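Uncharacterized protein (Bacteroides ovatus CL02T12C04, PDB 6PTM) probably acts as an exo-acting carrageenase of glycoside hydrolase family 42, removing sugar units from the ends of carrageenan chains. Local coordinates at residues A312-H324 with Y360-T372. Sequence-based numbering, arbitrary orientation.
Sequences AYEEFRKWLKNKH and YFDFMAFNMDRVT. With EDO (1,2-ethanediol), chain C.
F366 wedges between F316 and W319, a knob in a hole completed by A312 and E315. CG of F366 lies anti to its backbone N (chi1 159°), laying the ring against helix 312-324: F316 CB stands over its face, 3.8 Å from the centroid, while the edge of F366 turns toward the five-membered ring of W319 in an offset edge-to-face pair. F363 in turn directs its edge at the face of F316, planes at 72°. W319 itself sits among D362, A365, F366 and D369. In the indole plane but tilted out of that of the carboxylate, W319 NE1 donates a nearly straight hydrogen bond to the anti side of D369 OD2 at 2.9 Å, which should fix the indole's rotation. D369 OD1 accepts a hydrogen bond from O1 of an ethanediol, probably from the crystallisation liquor. Farther along, H324 NE2 donates a hydrogen bond to the syn side of D362 OD2 at 2.7 Å, in the imidazole plane but well out of the carboxylate plane; W334 also bonds OD2, and Y653 OD1, satisfying the buried carboxylate. The segment axes pass 10.2 Å apart, crossing at 107°. Helix 327-334 packs on F316, L320 and H324, helix 570-575 touches F361, M364 and M368, and helix 358-385 leads into strand 391-394, probably part of the (beta/alpha)8 barrel expected of GH42 enzymes.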
ATOM      1  N   ALA A 312     -30.173   3.600  -4.706  1.00 15.26           N
ATOM      2  CA  ALA A 312     -29.074   2.826  -5.328  1.00 14.76           C
ATOM      3  C   ALA A 312     -29.667   1.815  -6.312  1.00 13.83           C
ATOM      4  O   ALA A 312     -29.098   1.652  -7.388  1.00 14.41           O
ATOM      5  CB  ALA A 312     -28.209   2.138  -4.273  1.00 15.13           C
ATOM      6  N   TYR A 313     -30.752   1.127  -5.953  1.00 14.70           N
ATOM      7  CA  TYR A 313     -31.387   0.134  -6.846  1.00 15.13           C
ATOM      8  C   TYR A 313     -31.919   0.838  -8.103  1.00 15.79           C
ATOM      9  O   TYR A 313     -31.825   0.259  -9.221  1.00 14.64           O
ATOM     10  CB  TYR A 313     -32.463  -0.673  -6.120  1.00 15.69           C
ATOM     11  CG  TYR A 313     -32.629  -2.023  -6.757  1.00 15.59           C
ATOM     12  CD1 TYR A 313     -31.803  -3.078  -6.403  1.00 14.91           C
ATOM     13  CD2 TYR A 313     -33.477  -2.203  -7.849  1.00 15.63           C
ATOM     14  CE1 TYR A 313     -31.892  -4.303  -7.042  1.00 16.21           C
ATOM     15  CE2 TYR A 313     -33.573  -3.421  -8.504  1.00 15.08           C
ATOM     16  CZ  TYR A 313     -32.796  -4.486  -8.084  1.00 16.03           C
ATOM     17  OH  TYR A 313     -32.849  -5.675  -8.754  1.00 14.98           O
ATOM     18  N   GLU A 314     -32.472   2.051  -7.954  1.00 15.81           N
ATOM     19  CA  GLU A 314     -32.877   2.859  -9.135  1.00 17.64           C
ATOM     20  C   GLU A 314     -31.645   3.141 -10.020  1.00 18.14           C
ATOM     21  O   GLU A 314     -31.753   3.036 -11.257  1.00 17.25           O
ATOM     22  CB  GLU A 314     -33.655   4.101  -8.672  1.00 19.77           C
ATOM     23  CG  GLU A 314     -34.153   4.971  -9.821  1.00 21.86           C
ATOM     24  CD  GLU A 314     -35.067   4.292 -10.838  1.00 25.25           C
ATOM     25  OE1 GLU A 314     -35.760   3.277 -10.500  1.00 26.19           O
ATOM     26  OE2 GLU A 314     -35.045   4.749 -11.980  1.00 28.54           O
ATOM     27  N   GLU A 315     -30.473   3.421  -9.432  1.00 16.76           N
ATOM     28  CA  GLU A 315     -29.240   3.596 -10.240  1.00 17.27           C
ATOM     29  C   GLU A 315     -28.883   2.262 -10.907  1.00 15.11           C
ATOM     30  O   GLU A 315     -28.539   2.245 -12.117  1.00 14.48           O
ATOM     31  CB  GLU A 315     -28.106   4.172  -9.384  1.00 17.70           C
ATOM     32  CG  GLU A 315     -28.377   5.599  -8.957  1.00 19.11           C
ATOM     33  CD  GLU A 315     -28.655   6.558 -10.096  1.00 22.77           C
ATOM     34  OE1 GLU A 315     -27.806   6.672 -10.978  1.00 25.08           O
ATOM     35  OE2 GLU A 315     -29.769   7.111 -10.137  1.00 30.37           O
ATOM     36  N   PHE A 316     -29.046   1.158 -10.192  1.00 14.27           N
ATOM     37  CA  PHE A 316     -28.829  -0.196 -10.760  1.00 14.30           C
ATOM     38  C   PHE A 316     -29.658  -0.405 -12.047  1.00 13.73           C
ATOM     39  O   PHE A 316     -29.123  -0.944 -13.029  1.00 13.48           O
ATOM     40  CB  PHE A 316     -29.104  -1.272  -9.701  1.00 13.26           C
ATOM     41  CG  PHE A 316     -28.750  -2.688 -10.086  1.00 12.39           C
ATOM     42  CD1 PHE A 316     -27.639  -2.992 -10.856  1.00 12.58           C
ATOM     43  CD2 PHE A 316     -29.521  -3.740  -9.616  1.00 12.92           C
ATOM     44  CE1 PHE A 316     -27.334  -4.313 -11.177  1.00 12.41           C
ATOM     45  CE2 PHE A 316     -29.187  -5.061  -9.893  1.00 13.21           C
ATOM     46  CZ  PHE A 316     -28.087  -5.342 -10.676  1.00 12.73           C
ATOM     47  N   ARG A 317     -30.942  -0.056 -12.041  1.00 15.43           N
ATOM     48  CA  ARG A 317     -31.832  -0.222 -13.238  1.00 15.97           C
ATOM     49  C   ARG A 317     -31.242   0.589 -14.402  1.00 16.51           C
ATOM     50  O   ARG A 317     -31.199   0.075 -15.539  1.00 17.39           O
ATOM     51  CB  ARG A 317     -33.261   0.230 -12.921  1.00 16.02           C
ATOM     52  CG  ARG A 317     -33.975  -0.559 -11.825  1.00 15.92           C
ATOM     53  CD  ARG A 317     -35.363   0.025 -11.571  1.00 16.75           C
ATOM     54  NE  ARG A 317     -36.044  -0.751 -10.563  1.00 17.06           N
ATOM     55  CZ  ARG A 317     -36.361  -0.293  -9.356  1.00 18.99           C
ATOM     56  NH1 ARG A 317     -36.099   0.959  -9.033  1.00 20.15           N
ATOM     57  NH2 ARG A 317     -36.897  -1.090  -8.454  1.00 18.06           N
ATOM     58  N   LYS A 318     -30.740   1.802 -14.130  1.00 16.93           N
ATOM     59  CA  LYS A 318     -30.061   2.642 -15.149  1.00 17.68           C
ATOM     60  C   LYS A 318     -28.792   1.958 -15.658  1.00 17.87           C
ATOM     61  O   LYS A 318     -28.568   1.903 -16.886  1.00 16.90           O
ATOM     62  CB  LYS A 318     -29.794   4.017 -14.552  1.00 19.10           C
ATOM     63  CG  LYS A 318     -31.054   4.854 -14.401  1.00 22.56           C
ATOM     64  CD  LYS A 318     -30.851   6.161 -13.617  1.00 25.25           C
ATOM     65  CE  LYS A 318     -32.144   6.903 -13.373  1.00 26.89           C
ATOM     66  NZ  LYS A 318     -31.875   8.170 -12.661  1.00 31.34           N
ATOM     67  N   TRP A 319     -27.962   1.444 -14.767  1.00 17.45           N
ATOM     68  CA  TRP A 319     -26.717   0.723 -15.154  1.00 16.87           C
ATOM     69  C   TRP A 319     -27.099  -0.506 -16.008  1.00 16.17           C
ATOM     70  O   TRP A 319     -26.443  -0.751 -17.033  1.00 15.05           O
ATOM     71  CB  TRP A 319     -25.968   0.316 -13.877  1.00 17.22           C
ATOM     72  CG  TRP A 319     -24.673  -0.385 -14.126  1.00 16.07           C
ATOM     73  CD1 TRP A 319     -23.434   0.179 -14.062  1.00 15.37           C
ATOM     74  CD2 TRP A 319     -24.481  -1.773 -14.421  1.00 16.57           C
ATOM     75  NE1 TRP A 319     -22.485  -0.756 -14.321  1.00 15.44           N
ATOM     76  CE2 TRP A 319     -23.092  -1.961 -14.560  1.00 15.60           C
ATOM     77  CE3 TRP A 319     -25.331  -2.877 -14.585  1.00 15.22           C
ATOM     78  CZ2 TRP A 319     -22.545  -3.198 -14.884  1.00 15.16           C
ATOM     79  CZ3 TRP A 319     -24.783  -4.099 -14.899  1.00 14.62           C
ATOM     80  CH2 TRP A 319     -23.415  -4.260 -15.034  1.00 15.01           C
ATOM     81  N   LEU A 320     -28.144  -1.242 -15.624  1.00 15.39           N
ATOM     82  CA  LEU A 320     -28.568  -2.478 -16.356  1.00 15.80           C
ATOM     83  C   LEU A 320     -29.027  -2.097 -17.782  1.00 17.58           C
ATOM     84  O   LEU A 320     -28.724  -2.820 -18.769  1.00 17.15           O
ATOM     85  CB  LEU A 320     -29.673  -3.185 -15.571  1.00 15.04           C
ATOM     86  CG  LEU A 320     -29.214  -3.860 -14.280  1.00 15.23           C
ATOM     87  CD1 LEU A 320     -30.389  -4.118 -13.341  1.00 14.38           C
ATOM     88  CD2 LEU A 320     -28.424  -5.113 -14.597  1.00 15.52           C
ATOM     89  N   LYS A 321     -29.741  -0.986 -17.901  1.00 19.32           N
ATOM     90  CA  LYS A 321     -30.193  -0.474 -19.221  1.00 21.06           C
ATOM     91  C   LYS A 321     -28.978  -0.172 -20.112  1.00 20.46           C
ATOM     92  O   LYS A 321     -29.000  -0.535 -21.317  1.00 18.35           O
ATOM     93  CB  LYS A 321     -31.057   0.773 -19.072  1.00 21.77           C
ATOM     94  CG  LYS A 321     -31.609   1.300 -20.392  1.00 25.50           C
ATOM     95  CD  LYS A 321     -32.511   2.463 -20.180  1.00 29.35           C
ATOM     96  CE  LYS A 321     -33.375   2.711 -21.386  1.00 35.59           C
ATOM     97  NZ  LYS A 321     -34.223   3.890 -21.137  1.00 42.28           N
ATOM     98  N   ASN A 322     -27.973   0.497 -19.565  1.00 20.43           N
ATOM     99  CA  ASN A 322     -26.724   0.769 -20.308  1.00 22.51           C
ATOM    100  C   ASN A 322     -26.003  -0.543 -20.608  1.00 22.19           C
ATOM    101  O   ASN A 322     -25.561  -0.673 -21.722  1.00 20.14           O
ATOM    102  CB  ASN A 322     -25.792   1.712 -19.555  1.00 26.65           C
ATOM    103  CG  ASN A 322     -24.534   1.966 -20.339  1.00 30.39           C
ATOM    104  OD1 ASN A 322     -24.585   2.644 -21.350  1.00 35.56           O
ATOM    105  ND2 ASN A 322     -23.418   1.405 -19.894  1.00 30.22           N
ATOM    106  N   LYS A 323     -25.903  -1.486 -19.659  1.00 20.84           N
ATOM    107  CA  LYS A 323     -25.150  -2.740 -19.880  1.00 21.98           C
ATOM    108  C   LYS A 323     -25.864  -3.555 -20.967  1.00 22.06           C
ATOM    109  O   LYS A 323     -25.189  -4.066 -21.867  1.00 20.66           O
ATOM    110  CB  LYS A 323     -25.046  -3.568 -18.596  1.00 22.44           C
ATOM    111  CG  LYS A 323     -24.284  -4.900 -18.717  1.00 25.33           C
ATOM    112  CD  LYS A 323     -22.833  -4.750 -19.148  1.00 25.35           C
ATOM    113  CE  LYS A 323     -22.167  -6.004 -19.687  1.00 25.64           C
ATOM    114  NZ  LYS A 323     -21.687  -6.871 -18.593  1.00 23.06           N
ATOM    115  N   HIS A 324     -27.177  -3.737 -20.856  1.00 20.45           N
ATOM    116  CA  HIS A 324     -27.888  -4.787 -21.631  1.00 21.69           C
ATOM    117  C   HIS A 324     -28.589  -4.212 -22.874  1.00 21.32           C
ATOM    118  O   HIS A 324     -28.905  -5.001 -23.777  1.00 21.23           O
ATOM    119  CB  HIS A 324     -28.871  -5.549 -20.727  1.00 21.23           C
ATOM    120  CG  HIS A 324     -28.205  -6.376 -19.683  1.00 20.50           C
ATOM    121  ND1 HIS A 324     -27.400  -7.470 -19.998  1.00 19.15           N
ATOM    122  CD2 HIS A 324     -28.195  -6.244 -18.341  1.00 18.68           C
ATOM    123  CE1 HIS A 324     -26.940  -7.985 -18.872  1.00 20.89           C
ATOM    124  NE2 HIS A 324     -27.390  -7.240 -17.839  1.00 18.58           N
ATOM    125  N   TYR A 360     -25.947 -11.822 -10.147  1.00 14.75           N
ATOM    126  CA  TYR A 360     -24.861 -11.610  -9.170  1.00 15.06           C
ATOM    127  C   TYR A 360     -23.779 -10.786  -9.828  1.00 13.56           C
ATOM    128  O   TYR A 360     -23.284  -9.845  -9.180  1.00 14.56           O
ATOM    129  CB  TYR A 360     -24.338 -12.951  -8.682  1.00 14.65           C
ATOM    130  CG  TYR A 360     -23.227 -12.890  -7.664  1.00 15.87           C
ATOM    131  CD1 TYR A 360     -21.905 -12.681  -8.050  1.00 16.98           C
ATOM    132  CD2 TYR A 360     -23.482 -13.113  -6.319  1.00 15.73           C
ATOM    133  CE1 TYR A 360     -20.873 -12.685  -7.123  1.00 17.12           C
ATOM    134  CE2 TYR A 360     -22.461 -13.129  -5.388  1.00 16.80           C
ATOM    135  CZ  TYR A 360     -21.150 -12.944  -5.791  1.00 17.74           C
ATOM    136  OH  TYR A 360     -20.152 -12.961  -4.859  1.00 17.41           O
ATOM    137  N   PHE A 361     -23.373 -11.180 -11.036  1.00 14.12           N
ATOM    138  CA  PHE A 361     -22.292 -10.488 -11.747  1.00 14.67           C
ATOM    139  C   PHE A 361     -22.661  -9.007 -11.887  1.00 14.76           C
ATOM    140  O   PHE A 361     -21.850  -8.112 -11.613  1.00 14.60           O
ATOM    141  CB  PHE A 361     -22.046 -11.093 -13.127  1.00 16.43           C
ATOM    142  CG  PHE A 361     -21.003 -10.272 -13.814  1.00 16.62           C
ATOM    143  CD1 PHE A 361     -21.357  -9.168 -14.555  1.00 17.63           C
ATOM    144  CD2 PHE A 361     -19.670 -10.518 -13.568  1.00 17.40           C
ATOM    145  CE1 PHE A 361     -20.393  -8.351 -15.114  1.00 18.61           C
ATOM    146  CE2 PHE A 361     -18.703  -9.687 -14.096  1.00 18.65           C
ATOM    147  CZ  PHE A 361     -19.065  -8.605 -14.869  1.00 18.79           C
ATOM    148  N   ASP A 362     -23.870  -8.770 -12.377  1.00 15.02           N
ATOM    149  CA  ASP A 362     -24.422  -7.422 -12.640  1.00 14.41           C
ATOM    150  C   ASP A 362     -24.415  -6.622 -11.347  1.00 15.36           C
ATOM    151  O   ASP A 362     -24.033  -5.424 -11.392  1.00 14.19           O
ATOM    152  CB  ASP A 362     -25.805  -7.509 -13.270  1.00 14.08           C
ATOM    153  CG  ASP A 362     -25.761  -7.825 -14.761  1.00 14.64           C
ATOM    154  OD1 ASP A 362     -24.634  -7.820 -15.349  1.00 15.01           O
ATOM    155  OD2 ASP A 362     -26.827  -8.117 -15.311  1.00 14.03           O
ATOM    156  N   PHE A 363     -24.864  -7.227 -10.248  1.00 15.86           N
ATOM    157  CA  PHE A 363     -24.962  -6.510  -8.954  1.00 15.04           C
ATOM    158  C   PHE A 363     -23.553  -6.039  -8.530  1.00 13.92           C
ATOM    159  O   PHE A 363     -23.374  -4.862  -8.137  1.00 13.42           O
ATOM    160  CB  PHE A 363     -25.623  -7.398  -7.905  1.00 16.39           C
ATOM    161  CG  PHE A 363     -26.187  -6.618  -6.756  1.00 16.18           C
ATOM    162  CD1 PHE A 363     -27.534  -6.307  -6.719  1.00 16.34           C
ATOM    163  CD2 PHE A 363     -25.376  -6.241  -5.694  1.00 16.10           C
ATOM    164  CE1 PHE A 363     -28.043  -5.539  -5.681  1.00 17.09           C
ATOM    165  CE2 PHE A 363     -25.897  -5.505  -4.640  1.00 15.64           C
ATOM    166  CZ  PHE A 363     -27.230  -5.150  -4.640  1.00 17.19           C
ATOM    167  N   MET A 364     -22.557  -6.926  -8.622  1.00 13.54           N
ATOM    168  CA  MET A 364     -21.191  -6.636  -8.132  1.00 12.61           C
ATOM    169  C   MET A 364     -20.525  -5.615  -9.068  1.00 12.51           C
ATOM    170  O   MET A 364     -19.825  -4.715  -8.553  1.00 11.07           O
ATOM    171  CB  MET A 364     -20.335  -7.904  -8.028  1.00 12.56           C
ATOM    172  CG  MET A 364     -20.847  -8.933  -7.049  1.00 12.67           C
ATOM    173  SD  MET A 364     -21.508  -8.238  -5.539  1.00 13.90           S
ATOM    174  CE  MET A 364     -22.082  -9.741  -4.742  1.00 13.97           C
ATOM    175  N   ALA A 365     -20.765  -5.728 -10.383  1.00 12.08           N
ATOM    176  CA  ALA A 365     -20.196  -4.840 -11.416  1.00 12.38           C
ATOM    177  C   ALA A 365     -20.787  -3.436 -11.228  1.00 13.81           C
ATOM    178  O   ALA A 365     -20.018  -2.461 -11.207  1.00 14.94           O
ATOM    179  CB  ALA A 365     -20.492  -5.411 -12.786  1.00 12.35           C
ATOM    180  N   PHE A 366     -22.107  -3.366 -11.021  1.00 12.46           N
ATOM    181  CA  PHE A 366     -22.823  -2.107 -10.736  1.00 13.41           C
ATOM    182  C   PHE A 366     -22.248  -1.515  -9.440  1.00 14.32           C
ATOM    183  O   PHE A 366     -21.988  -0.301  -9.403  1.00 13.71           O
ATOM    184  CB  PHE A 366     -24.340  -2.305 -10.654  1.00 12.82           C
ATOM    185  CG  PHE A 366     -25.007  -1.185  -9.887  1.00 13.47           C
ATOM    186  CD1 PHE A 366     -25.079   0.086 -10.429  1.00 13.67           C
ATOM    187  CD2 PHE A 366     -25.493  -1.369  -8.608  1.00 13.64           C
ATOM    188  CE1 PHE A 366     -25.632   1.135  -9.714  1.00 13.72           C
ATOM    189  CE2 PHE A 366     -26.064  -0.321  -7.895  1.00 13.85           C
ATOM    190  CZ  PHE A 366     -26.140   0.932  -8.456  1.00 13.35           C
ATOM    191  N   ASN A 367     -22.071  -2.336  -8.394  1.00 13.52           N
ATOM    192  CA  ASN A 367     -21.650  -1.803  -7.082  1.00 13.25           C
ATOM    193  C   ASN A 367     -20.276  -1.111  -7.273  1.00 14.62           C
ATOM    194  O   ASN A 367     -20.059   0.001  -6.739  1.00 12.91           O
ATOM    195  CB  ASN A 367     -21.629  -2.905  -6.015  1.00 13.10           C
ATOM    196  CG  ASN A 367     -21.579  -2.378  -4.588  1.00 12.62           C
ATOM    197  OD1 ASN A 367     -22.157  -1.336  -4.304  1.00 12.05           O
ATOM    198  ND2 ASN A 367     -20.915  -3.094  -3.690  1.00 10.62           N
ATOM    199  N   MET A 368     -19.370  -1.732  -8.021  1.00 13.80           N
ATOM    200  CA  MET A 368     -18.066  -1.118  -8.336  1.00 13.91           C
ATOM    201  C   MET A 368     -18.244   0.206  -9.083  1.00 14.09           C
ATOM    202  O   MET A 368     -17.650   1.212  -8.632  1.00 11.78           O
ATOM    203  CB  MET A 368     -17.216  -2.054  -9.173  1.00 15.26           C
ATOM    204  CG  MET A 368     -16.531  -3.138  -8.351  1.00 16.28           C
ATOM    205  SD  MET A 368     -15.592  -4.108  -9.551  1.00 17.57           S
ATOM    206  CE  MET A 368     -15.000  -5.433  -8.502  1.00 17.88           C
ATOM    207  N   ASP A 369     -19.029   0.193 -10.160  1.00 13.91           N
ATOM    208  CA  ASP A 369     -19.235   1.369 -11.040  1.00 14.81           C
ATOM    209  C   ASP A 369     -19.881   2.505 -10.244  1.00 13.73           C
ATOM    210  O   ASP A 369     -19.448   3.628 -10.441  1.00 12.94           O
ATOM    211  CB  ASP A 369     -19.968   0.986 -12.331  1.00 14.43           C
ATOM    212  CG  ASP A 369     -19.124   0.101 -13.244  1.00 15.13           C
ATOM    213  OD1 ASP A 369     -17.933  -0.118 -12.912  1.00 14.39           O
ATOM    214  OD2 ASP A 369     -19.647  -0.360 -14.285  1.00 13.72           O
ATOM    215  N   ARG A 370     -20.841   2.253  -9.359  1.00 14.13           N
ATOM    216  CA  ARG A 370     -21.498   3.388  -8.667  1.00 14.62           C
ATOM    217  C   ARG A 370     -20.556   3.919  -7.590  1.00 13.78           C
ATOM    218  O   ARG A 370     -20.669   5.095  -7.212  1.00 13.20           O
ATOM    219  CB  ARG A 370     -22.850   3.020  -8.052  1.00 16.84           C
ATOM    220  CG  ARG A 370     -22.785   1.942  -6.982  1.00 16.20           C
ATOM    221  CD  ARG A 370     -23.554   2.330  -5.765  1.00 16.69           C
ATOM    222  NE  ARG A 370     -23.437   1.292  -4.747  1.00 15.81           N
ATOM    223  CZ  ARG A 370     -24.028   1.346  -3.555  1.00 15.62           C
ATOM    224  NH1 ARG A 370     -23.847   0.349  -2.703  1.00 14.39           N
ATOM    225  NH2 ARG A 370     -24.825   2.362  -3.237  1.00 15.66           N
ATOM    226  N   VAL A 371     -19.696   3.056  -7.056  1.00 13.00           N
ATOM    227  CA  VAL A 371     -18.719   3.533  -6.046  1.00 13.48           C
ATOM    228  C   VAL A 371     -17.679   4.388  -6.760  1.00 12.50           C
ATOM    229  O   VAL A 371     -17.354   5.463  -6.258  1.00 11.88           O
ATOM    230  CB  VAL A 371     -18.101   2.362  -5.252  1.00 13.03           C
ATOM    231  CG1 VAL A 371     -16.878   2.817  -4.476  1.00 12.49           C
ATOM    232  CG2 VAL A 371     -19.156   1.743  -4.338  1.00 13.33           C
ATOM    233  N   THR A 372     -17.152   3.907  -7.900  1.00 12.90           N
ATOM    234  CA  THR A 372     -16.231   4.710  -8.733  1.00 12.67           C
ATOM    235  C   THR A 372     -16.868   6.088  -9.023  1.00 12.82           C
ATOM    236  O   THR A 372     -16.170   7.139  -8.870  1.00 12.49           O
ATOM    237  CB  THR A 372     -15.858   3.941 -10.005  1.00 12.60           C
ATOM    238  OG1 THR A 372     -15.220   2.699  -9.685  1.00 11.92           O
ATOM    239  CG2 THR A 372     -15.014   4.788 -10.919  1.00 13.20           C
TER
HETATM  240  C1  EDO C 802     -17.416  -3.451 -13.251  1.00 23.73           C
HETATM  241  O1  EDO C 802     -16.784  -2.397 -13.918  1.00 22.65           O
HETATM  242  C2  EDO C 802     -17.162  -4.733 -13.978  1.00 24.97           C
HETATM  243  O2  EDO C 802     -17.862  -4.857 -15.198  1.00 26.16           O